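Local structure of nitroreductase (Desulfitobacterium hafniense, 3PXV) at residues 8-20 and 118-132. The protein binds flavin mononucleotide and probably acts as an FMN-dependent oxidoreductase. Numbering follows the deposited sequence.
Sequences KVIAERYSCRDFK and QTIALAATSLGIANI. With FMN (flavin mononucleotide), chain F.
Arg13 lays its aliphatic chain against helix 118-126: CG, anti to the backbone N (chi1 177°), comes 3.5 Å from Thr125 OG1, and CD meets Ala121 CB. This is part of the FMN site of the nitroreductase fold, at the phosphate and one edge of the flavin, where the loop after helix 5-12 leaves the C-terminal part of helix 106-126 at Arg13 to pass strand 130-133. Bends further out (chi3 52°) turn the guanidinium edge-on to the phosphate: NH1 donates to FMN O2P at 2.7 Å and NH2 to FMN O3P. Ser15 OG also donates to O2P. Cys16 N meets Asn131 O at 3.0 Å in a nearly straight bond, and Ile132 CD1 packs against both Arg17 NE (3.7 Å) and FMN N1 (3.5 Å). Arg17 holds the flavin through NE to O2.

Behind Arg13, Val9 CG1 rests on Leu122 O, and Thr125 CG2 passes Glu12 CG. Thr125 OG1 donates to Ala121 O and accepts from Asn131 ND2; a valine here would probably leave one Asn131 N-H and the water on Tyr14 N without the oxygen they share. Water 2 joins Arg13 NH1 to Asn131 OD1, while Ile129 O, in the amide plane, pins Asn131 ND2 at 3.2 Å.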
ATOM      1  N   LYS B   8     -10.124 -10.314   9.970  1.00 44.75           N
ATOM      2  CA  LYS B   8      -9.591 -10.449  11.340  1.00 46.48           C
ATOM      3  C   LYS B   8      -8.088 -10.148  11.299  1.00 46.62           C
ATOM      4  O   LYS B   8      -7.544  -9.436  12.162  1.00 46.27           O
ATOM      5  CB  LYS B   8      -9.888 -11.836  11.907  1.00 47.05           C
ATOM      6  CG  LYS B   8      -9.249 -12.174  13.277  1.00 65.23           C
ATOM      7  CD  LYS B   8      -9.844 -13.477  13.896  1.00 78.83           C
ATOM      8  CE  LYS B   8      -9.053 -13.999  15.123  1.00 85.11           C
ATOM      9  NZ  LYS B   8      -7.740 -14.608  14.734  1.00 83.60           N
ATOM     10  N   VAL B   9      -7.439 -10.637  10.237  1.00 45.58           N
ATOM     11  CA  VAL B   9      -6.028 -10.395  10.043  1.00 43.15           C
ATOM     12  C   VAL B   9      -5.778  -8.910   9.864  1.00 42.76           C
ATOM     13  O   VAL B   9      -4.829  -8.378  10.403  1.00 43.24           O
ATOM     14  CB  VAL B   9      -5.459 -11.235   8.884  1.00 43.56           C
ATOM     15  CG1 VAL B   9      -4.085 -10.716   8.470  1.00 38.51           C
ATOM     16  CG2 VAL B   9      -5.402 -12.736   9.312  1.00 38.85           C
ATOM     17  N   ILE B  10      -6.633  -8.234   9.114  1.00 43.40           N
ATOM     18  CA  ILE B  10      -6.499  -6.797   8.914  1.00 41.17           C
ATOM     19  C   ILE B  10      -6.626  -6.104  10.269  1.00 42.07           C
ATOM     20  O   ILE B  10      -5.816  -5.239  10.576  1.00 41.05           O
ATOM     21  CB  ILE B  10      -7.561  -6.263   7.919  1.00 41.23           C
ATOM     22  CG1 ILE B  10      -7.216  -6.734   6.505  1.00 39.50           C
ATOM     23  CG2 ILE B  10      -7.677  -4.739   8.008  1.00 34.00           C
ATOM     24  CD1 ILE B  10      -8.398  -6.783   5.529  1.00 32.23           C
ATOM     25  N   ALA B  11      -7.591  -6.538  11.091  1.00 42.79           N
ATOM     26  CA  ALA B  11      -7.863  -5.912  12.381  1.00 44.00           C
ATOM     27  C   ALA B  11      -6.776  -6.140  13.422  1.00 46.12           C
ATOM     28  O   ALA B  11      -6.487  -5.237  14.221  1.00 46.47           O
ATOM     29  CB  ALA B  11      -9.219  -6.370  12.959  1.00 40.60           C
ATOM     30  N   GLU B  12      -6.210  -7.345  13.441  1.00 46.00           N
ATOM     31  CA  GLU B  12      -5.228  -7.710  14.455  1.00 47.55           C
ATOM     32  C   GLU B  12      -3.773  -7.349  14.146  1.00 44.50           C
ATOM     33  O   GLU B  12      -2.947  -7.395  15.045  1.00 44.32           O
ATOM     34  CB  GLU B  12      -5.329  -9.210  14.751  1.00 51.00           C
ATOM     35  CG  GLU B  12      -4.708 -10.127  13.686  1.00 57.42           C
ATOM     36  CD  GLU B  12      -5.154 -11.588  13.812  1.00 68.35           C
ATOM     37  OE1 GLU B  12      -5.819 -11.944  14.809  1.00 66.77           O
ATOM     38  OE2 GLU B  12      -4.849 -12.372  12.889  1.00 68.19           O
ATOM     39  N   ARG B  13      -3.472  -6.995  12.893  1.00 41.99           N
ATOM     40  CA  ARG B  13      -2.131  -6.664  12.482  1.00 40.78           C
ATOM     41  C   ARG B  13      -1.697  -5.466  13.274  1.00 42.58           C
ATOM     42  O   ARG B  13      -2.403  -4.490  13.343  1.00 42.69           O
ATOM     43  CB  ARG B  13      -2.064  -6.331  11.016  1.00 39.24           C
ATOM     44  CG  ARG B  13      -0.647  -5.899  10.532  1.00 42.20           C
ATOM     45  CD  ARG B  13      -0.689  -4.713   9.534  1.00 38.34           C
ATOM     46  NE  ARG B  13      -1.477  -3.651  10.147  1.00 41.19           N
ATOM     47  CZ  ARG B  13      -1.050  -2.812  11.090  1.00 40.63           C
ATOM     48  NH1 ARG B  13       0.204  -2.811  11.521  1.00 44.31           N
ATOM     49  NH2 ARG B  13      -1.884  -1.920  11.567  1.00 44.13           N
ATOM     50  N   TYR B  14      -0.512  -5.545  13.863  1.00 44.87           N
ATOM     51  CA  TYR B  14      -0.004  -4.483  14.717  1.00 43.35           C
ATOM     52  C   TYR B  14       1.499  -4.340  14.428  1.00 44.48           C
ATOM     53  O   TYR B  14       2.114  -5.256  13.860  1.00 43.46           O
ATOM     54  CB  TYR B  14      -0.233  -4.858  16.204  1.00 43.31           C
ATOM     55  CG  TYR B  14       0.670  -5.988  16.714  1.00 41.70           C
ATOM     56  CD1 TYR B  14       0.322  -7.318  16.540  1.00 45.68           C
ATOM     57  CD2 TYR B  14       1.871  -5.709  17.381  1.00 43.74           C
ATOM     58  CE1 TYR B  14       1.148  -8.354  16.988  1.00 44.60           C
ATOM     59  CE2 TYR B  14       2.706  -6.739  17.842  1.00 49.24           C
ATOM     60  CZ  TYR B  14       2.337  -8.061  17.638  1.00 46.11           C
ATOM     61  OH  TYR B  14       3.142  -9.084  18.089  1.00 45.63           O
ATOM     62  N   SER B  15       2.080  -3.212  14.839  1.00 43.54           N
ATOM     63  CA  SER B  15       3.503  -2.981  14.661  1.00 43.58           C
ATOM     64  C   SER B  15       4.297  -3.566  15.819  1.00 44.36           C
ATOM     65  O   SER B  15       4.229  -3.074  16.937  1.00 47.96           O
ATOM     66  CB  SER B  15       3.795  -1.497  14.533  1.00 42.82           C
ATOM     67  OG  SER B  15       3.375  -1.011  13.282  1.00 43.21           O
ATOM     68  N   CYS B  16       5.050  -4.619  15.569  1.00 43.57           N
ATOM     69  CA  CYS B  16       5.853  -5.232  16.629  1.00 46.13           C
ATOM     70  C   CYS B  16       7.188  -4.501  16.804  1.00 46.58           C
ATOM     71  O   CYS B  16       7.891  -4.235  15.807  1.00 46.02           O
ATOM     72  CB  CYS B  16       6.110  -6.709  16.307  1.00 47.49           C
ATOM     73  SG  CYS B  16       7.165  -7.570  17.458  1.00 46.59           S
ATOM     74  N   ARG B  17       7.540  -4.180  18.045  1.00 44.39           N
ATOM     75  CA  ARG B  17       8.817  -3.515  18.301  1.00 49.14           C
ATOM     76  C   ARG B  17       9.711  -4.244  19.337  1.00 49.70           C
ATOM     77  O   ARG B  17      10.452  -3.622  20.093  1.00 49.04           O
ATOM     78  CB  ARG B  17       8.573  -2.070  18.722  1.00 49.38           C
ATOM     79  CG  ARG B  17       8.033  -1.238  17.600  1.00 51.69           C
ATOM     80  CD  ARG B  17       8.015   0.236  17.953  1.00 51.02           C
ATOM     81  NE  ARG B  17       7.461   0.983  16.830  1.00 48.64           N
ATOM     82  CZ  ARG B  17       6.185   1.329  16.712  1.00 52.98           C
ATOM     83  NH1 ARG B  17       5.305   1.048  17.679  1.00 51.25           N
ATOM     84  NH2 ARG B  17       5.787   1.993  15.627  1.00 51.83           N
ATOM     85  N   ASP B  18       9.658  -5.562  19.330  1.00 49.13           N
ATOM     86  CA  ASP B  18      10.429  -6.357  20.258  1.00 50.89           C
ATOM     87  C   ASP B  18      10.316  -7.794  19.767  1.00 50.18           C
ATOM     88  O   ASP B  18       9.322  -8.490  20.028  1.00 49.29           O
ATOM     89  CB  ASP B  18       9.843  -6.197  21.663  1.00 53.19           C
ATOM     90  CG  ASP B  18      10.594  -6.977  22.705  1.00 55.83           C
ATOM     91  OD1 ASP B  18      11.706  -7.445  22.417  1.00 62.84           O
ATOM     92  OD2 ASP B  18      10.073  -7.106  23.828  1.00 60.92           O
ATOM     93  N   PHE B  19      11.325  -8.216  19.020  1.00 49.19           N
ATOM     94  CA  PHE B  19      11.366  -9.549  18.425  1.00 49.27           C
ATOM     95  C   PHE B  19      12.315 -10.515  19.126  1.00 51.30           C
ATOM     96  O   PHE B  19      13.342 -10.114  19.647  1.00 51.31           O
ATOM     97  CB  PHE B  19      11.844  -9.439  16.972  1.00 48.59           C
ATOM     98  CG  PHE B  19      10.907  -8.679  16.053  1.00 46.03           C
ATOM     99  CD1 PHE B  19      11.026  -7.319  15.885  1.00 47.67           C
ATOM    100  CD2 PHE B  19       9.969  -9.354  15.285  1.00 47.66           C
ATOM    101  CE1 PHE B  19      10.196  -6.634  15.004  1.00 47.02           C
ATOM    102  CE2 PHE B  19       9.131  -8.671  14.416  1.00 47.76           C
ATOM    103  CZ  PHE B  19       9.254  -7.324  14.269  1.00 44.48           C
ATOM    104  N   LYS B  20      11.958 -11.796  19.109  1.00 55.32           N
ATOM    105  CA  LYS B  20      12.807 -12.875  19.584  1.00 58.31           C
ATOM    106  C   LYS B  20      13.838 -13.087  18.473  1.00 59.00           C
ATOM    107  O   LYS B  20      13.641 -12.606  17.344  1.00 58.46           O
ATOM    108  CB  LYS B  20      11.981 -14.158  19.829  1.00 59.86           C
ATOM    109  CG  LYS B  20      10.900 -14.005  20.925  1.00 65.16           C
ATOM    110  CD  LYS B  20       9.827 -15.124  20.937  1.00 71.41           C
ATOM    111  CE  LYS B  20      10.128 -16.260  21.875  1.00 76.43           C
ATOM    112  NZ  LYS B  20      10.049 -15.852  23.323  1.00 78.75           N
ATOM    113  N   GLN B 118       2.096  -3.624   2.545  1.00 43.00           N
ATOM    114  CA  GLN B 118       0.888  -4.040   3.286  1.00 42.06           C
ATOM    115  C   GLN B 118       0.580  -5.499   2.952  1.00 40.60           C
ATOM    116  O   GLN B 118       0.218  -6.269   3.831  1.00 39.93           O
ATOM    117  CB  GLN B 118      -0.313  -3.121   3.000  1.00 40.35           C
ATOM    118  CG  GLN B 118      -1.617  -3.498   3.681  1.00 40.86           C
ATOM    119  CD  GLN B 118      -1.593  -3.452   5.207  1.00 41.25           C
ATOM    120  OE1 GLN B 118      -0.548  -3.412   5.811  1.00 45.26           O
ATOM    121  NE2 GLN B 118      -2.766  -3.479   5.829  1.00 40.58           N
ATOM    122  N   THR B 119       0.749  -5.899   1.699  1.00 39.57           N
ATOM    123  CA  THR B 119       0.502  -7.300   1.347  1.00 38.39           C
ATOM    124  C   THR B 119       1.432  -8.219   2.157  1.00 39.65           C
ATOM    125  O   THR B 119       1.006  -9.258   2.682  1.00 38.99           O
ATOM    126  CB  THR B 119       0.691  -7.527  -0.114  1.00 38.48           C
ATOM    127  OG1 THR B 119      -0.164  -6.631  -0.828  1.00 38.35           O
ATOM    128  CG2 THR B 119       0.364  -8.978  -0.475  1.00 34.09           C
ATOM    129  N   ILE B 120       2.693  -7.811   2.296  1.00 39.88           N
ATOM    130  CA  ILE B 120       3.634  -8.549   3.129  1.00 39.99           C
ATOM    131  C   ILE B 120       3.129  -8.619   4.583  1.00 41.60           C
ATOM    132  O   ILE B 120       3.042  -9.708   5.171  1.00 42.51           O
ATOM    133  CB  ILE B 120       5.051  -7.893   3.149  1.00 38.61           C
ATOM    134  CG1 ILE B 120       5.688  -7.962   1.761  1.00 38.51           C
ATOM    135  CG2 ILE B 120       5.918  -8.570   4.225  1.00 33.26           C
ATOM    136  CD1 ILE B 120       7.059  -7.334   1.631  1.00 34.27           C
ATOM    137  N   ALA B 121       2.791  -7.460   5.151  1.00 40.07           N
ATOM    138  CA  ALA B 121       2.413  -7.404   6.558  1.00 42.60           C
ATOM    139  C   ALA B 121       1.197  -8.270   6.830  1.00 42.74           C
ATOM    140  O   ALA B 121       1.170  -9.015   7.820  1.00 43.70           O
ATOM    141  CB  ALA B 121       2.183  -5.942   7.024  1.00 40.97           C
ATOM    142  N   LEU B 122       0.200  -8.201   5.951  1.00 41.16           N
ATOM    143  CA  LEU B 122      -1.004  -9.013   6.143  1.00 42.68           C
ATOM    144  C   LEU B 122      -0.689 -10.495   5.973  1.00 43.19           C
ATOM    145  O   LEU B 122      -1.147 -11.337   6.766  1.00 45.54           O
ATOM    146  CB  LEU B 122      -2.168  -8.556   5.234  1.00 41.74           C
ATOM    147  CG  LEU B 122      -2.678  -7.142   5.527  1.00 39.02           C
ATOM    148  CD1 LEU B 122      -3.851  -6.802   4.643  1.00 34.53           C
ATOM    149  CD2 LEU B 122      -3.072  -6.962   6.990  1.00 35.67           C
ATOM    150  N   ALA B 123       0.112 -10.829   4.961  1.00 43.08           N
ATOM    151  CA  ALA B 123       0.493 -12.243   4.776  1.00 41.91           C
ATOM    152  C   ALA B 123       1.252 -12.771   6.005  1.00 39.19           C
ATOM    153  O   ALA B 123       0.982 -13.855   6.490  1.00 38.30           O
ATOM    154  CB  ALA B 123       1.296 -12.440   3.488  1.00 38.88           C
ATOM    155  N   ALA B 124       2.175 -11.981   6.531  1.00 41.66           N
ATOM    156  CA  ALA B 124       2.953 -12.406   7.690  1.00 41.67           C
ATOM    157  C   ALA B 124       2.040 -12.606   8.898  1.00 44.07           C
ATOM    158  O   ALA B 124       2.144 -13.603   9.640  1.00 46.66           O
ATOM    159  CB  ALA B 124       4.029 -11.386   7.997  1.00 41.36           C
ATOM    160  N   THR B 125       1.110 -11.675   9.075  1.00 44.07           N
ATOM    161  CA  THR B 125       0.230 -11.709  10.238  1.00 44.54           C
ATOM    162  C   THR B 125      -0.669 -12.939  10.197  1.00 44.81           C
ATOM    163  O   THR B 125      -0.916 -13.525  11.242  1.00 44.98           O
ATOM    164  CB  THR B 125      -0.603 -10.424  10.368  1.00 42.60           C
ATOM    165  OG1 THR B 125       0.272  -9.302  10.543  1.00 41.94           O
ATOM    166  CG2 THR B 125      -1.502 -10.513  11.536  1.00 37.71           C
ATOM    167  N   SER B 126      -1.138 -13.313   9.001  1.00 43.89           N
ATOM    168  CA  SER B 126      -1.993 -14.500   8.825  1.00 43.64           C
ATOM    169  C   SER B 126      -1.229 -15.765   9.134  1.00 44.28           C
ATOM    170  O   SER B 126      -1.839 -16.790   9.445  1.00 44.47           O
ATOM    171  CB  SER B 126      -2.487 -14.636   7.383  1.00 45.30           C
ATOM    172  OG  SER B 126      -1.442 -15.076   6.523  1.00 39.45           O
ATOM    173  N   LEU B 127       0.098 -15.704   8.984  1.00 45.85           N
ATOM    174  CA  LEU B 127       0.982 -16.863   9.242  1.00 46.87           C
ATOM    175  C   LEU B 127       1.552 -16.895  10.644  1.00 46.79           C
ATOM    176  O   LEU B 127       2.377 -17.735  10.952  1.00 48.16           O
ATOM    177  CB  LEU B 127       2.122 -16.916   8.210  1.00 46.28           C
ATOM    178  CG  LEU B 127       1.666 -17.240   6.786  1.00 46.97           C
ATOM    179  CD1 LEU B 127       2.786 -17.069   5.750  1.00 38.68           C
ATOM    180  CD2 LEU B 127       1.128 -18.650   6.778  1.00 35.90           C
ATOM    181  N   GLY B 128       1.092 -15.998  11.510  1.00 47.14           N
ATOM    182  CA  GLY B 128       1.590 -15.947  12.882  1.00 47.75           C
ATOM    183  C   GLY B 128       2.970 -15.314  12.990  1.00 47.77           C
ATOM    184  O   GLY B 128       3.619 -15.431  14.037  1.00 46.03           O
ATOM    185  N   ILE B 129       3.413 -14.642  11.916  1.00 46.94           N
ATOM    186  CA  ILE B 129       4.711 -13.955  11.907  1.00 47.08           C
ATOM    187  C   ILE B 129       4.533 -12.456  12.222  1.00 46.97           C
ATOM    188  O   ILE B 129       3.894 -11.718  11.465  1.00 46.63           O
ATOM    189  CB  ILE B 129       5.425 -14.090  10.550  1.00 46.72           C
ATOM    190  CG1 ILE B 129       5.671 -15.564  10.203  1.00 49.13           C
ATOM    191  CG2 ILE B 129       6.732 -13.315  10.551  1.00 44.64           C
ATOM    192  CD1 ILE B 129       6.377 -16.359  11.304  1.00 53.16           C
ATOM    193  N   ALA B 130       5.129 -12.021  13.326  1.00 45.87           N
ATOM    194  CA  ALA B 130       5.086 -10.635  13.738  1.00 44.02           C
ATOM    195  C   ALA B 130       5.873  -9.799  12.745  1.00 44.32           C
ATOM    196  O   ALA B 130       6.851 -10.260  12.152  1.00 45.42           O
ATOM    197  CB  ALA B 130       5.663 -10.481  15.151  1.00 43.75           C
ATOM    198  N   ASN B 131       5.458  -8.551  12.579  1.00 44.28           N
ATOM    199  CA  ASN B 131       6.079  -7.673  11.602  1.00 42.88           C
ATOM    200  C   ASN B 131       5.920  -6.187  11.925  1.00 43.20           C
ATOM    201  O   ASN B 131       5.145  -5.797  12.805  1.00 40.72           O
ATOM    202  CB  ASN B 131       5.447  -7.933  10.238  1.00 41.89           C
ATOM    203  CG  ASN B 131       3.947  -7.711  10.237  1.00 46.83           C
ATOM    204  OD1 ASN B 131       3.490  -6.589  10.002  1.00 42.83           O
ATOM    205  ND2 ASN B 131       3.164  -8.767  10.558  1.00 39.85           N
ATOM    206  N   ILE B 132       6.671  -5.366  11.195  1.00 42.71           N
ATOM    207  CA  ILE B 132       6.559  -3.931  11.283  1.00 40.83           C
ATOM    208  C   ILE B 132       7.171  -3.297  10.031  1.00 42.51           C
ATOM    209  O   ILE B 132       8.252  -3.724   9.597  1.00 41.31           O
ATOM    210  CB  ILE B 132       7.269  -3.348  12.532  1.00 40.43           C
ATOM    211  CG1 ILE B 132       6.924  -1.872  12.675  1.00 37.90           C
ATOM    212  CG2 ILE B 132       8.826  -3.491  12.444  1.00 36.01           C
ATOM    213  CD1 ILE B 132       7.545  -1.200  13.900  1.00 39.33           C
TER
HETATM  214  N1  FMN F 200       7.539   2.206  13.133  1.00 39.55           N
HETATM  215  C2  FMN F 200       8.818   2.204  13.655  1.00 47.42           C
HETATM  216  O2  FMN F 200       9.044   1.906  14.826  1.00 46.48           O
HETATM  217  N3  FMN F 200       9.870   2.543  12.852  1.00 49.54           N
HETATM  218  C4  FMN F 200       9.689   2.894  11.536  1.00 44.40           C
HETATM  219  O4  FMN F 200      10.676   3.193  10.881  1.00 43.19           O
HETATM  220  C4A FMN F 200       8.397   2.895  11.008  1.00 44.01           C
HETATM  221  N5  FMN F 200       8.160   3.229   9.705  1.00 44.28           N
HETATM  222  C5A FMN F 200       6.937   2.974   9.136  1.00 42.30           C
HETATM  223  C6  FMN F 200       6.794   3.074   7.749  1.00 43.61           C
HETATM  224  C7  FMN F 200       5.573   2.819   7.140  1.00 37.40           C
HETATM  225  C7M FMN F 200       5.471   2.933   5.667  1.00 38.37           C
HETATM  226  C8  FMN F 200       4.485   2.470   7.926  1.00 42.08           C
HETATM  227  C8M FMN F 200       3.153   2.186   7.334  1.00 37.89           C
HETATM  228  C9  FMN F 200       4.622   2.364   9.314  1.00 48.09           C
HETATM  229  C9A FMN F 200       5.862   2.619   9.933  1.00 42.43           C
HETATM  230  N10 FMN F 200       6.038   2.535  11.304  1.00 45.25           N
HETATM  231  C10 FMN F 200       7.318   2.545  11.819  1.00 40.95           C
HETATM  232  C1' FMN F 200       4.976   1.849  12.112  1.00 44.26           C
HETATM  233  C2' FMN F 200       3.903   2.852  12.500  1.00 44.34           C
HETATM  234  O2' FMN F 200       4.385   3.617  13.588  1.00 44.64           O
HETATM  235  C3' FMN F 200       2.616   2.108  12.843  1.00 41.26           C
HETATM  236  O3' FMN F 200       2.129   1.397  11.724  1.00 42.67           O
HETATM  237  C4' FMN F 200       1.546   3.088  13.291  1.00 42.14           C
HETATM  238  O4' FMN F 200       2.017   3.680  14.463  1.00 39.16           O
HETATM  239  C5' FMN F 200       0.198   2.415  13.546  1.00 41.07           C
HETATM  240  O5' FMN F 200       0.343   1.393  14.515  1.00 44.03           O
HETATM  241  P   FMN F 200       0.054  -0.143  14.150  1.00 43.61           P
HETATM  242  O1P FMN F 200       0.476  -0.956  15.331  1.00 38.95           O
HETATM  243  O2P FMN F 200       0.847  -0.616  12.916  1.00 40.29           O
HETATM  244  O3P FMN F 200      -1.422  -0.210  13.944  1.00 39.90           O
HETATM  245  O   HOH W   1      -4.088  -3.558   9.027  1.00 41.66           O
HETATM  246  O   HOH W   2       2.546  -4.475  11.130  1.00 39.97           O
HETATM  247  O   HOH W   3       0.694  -8.526  13.345  1.00 40.12           O
HETATM  248  O   HOH W   4       3.067  -7.787  14.466  1.00 45.24           O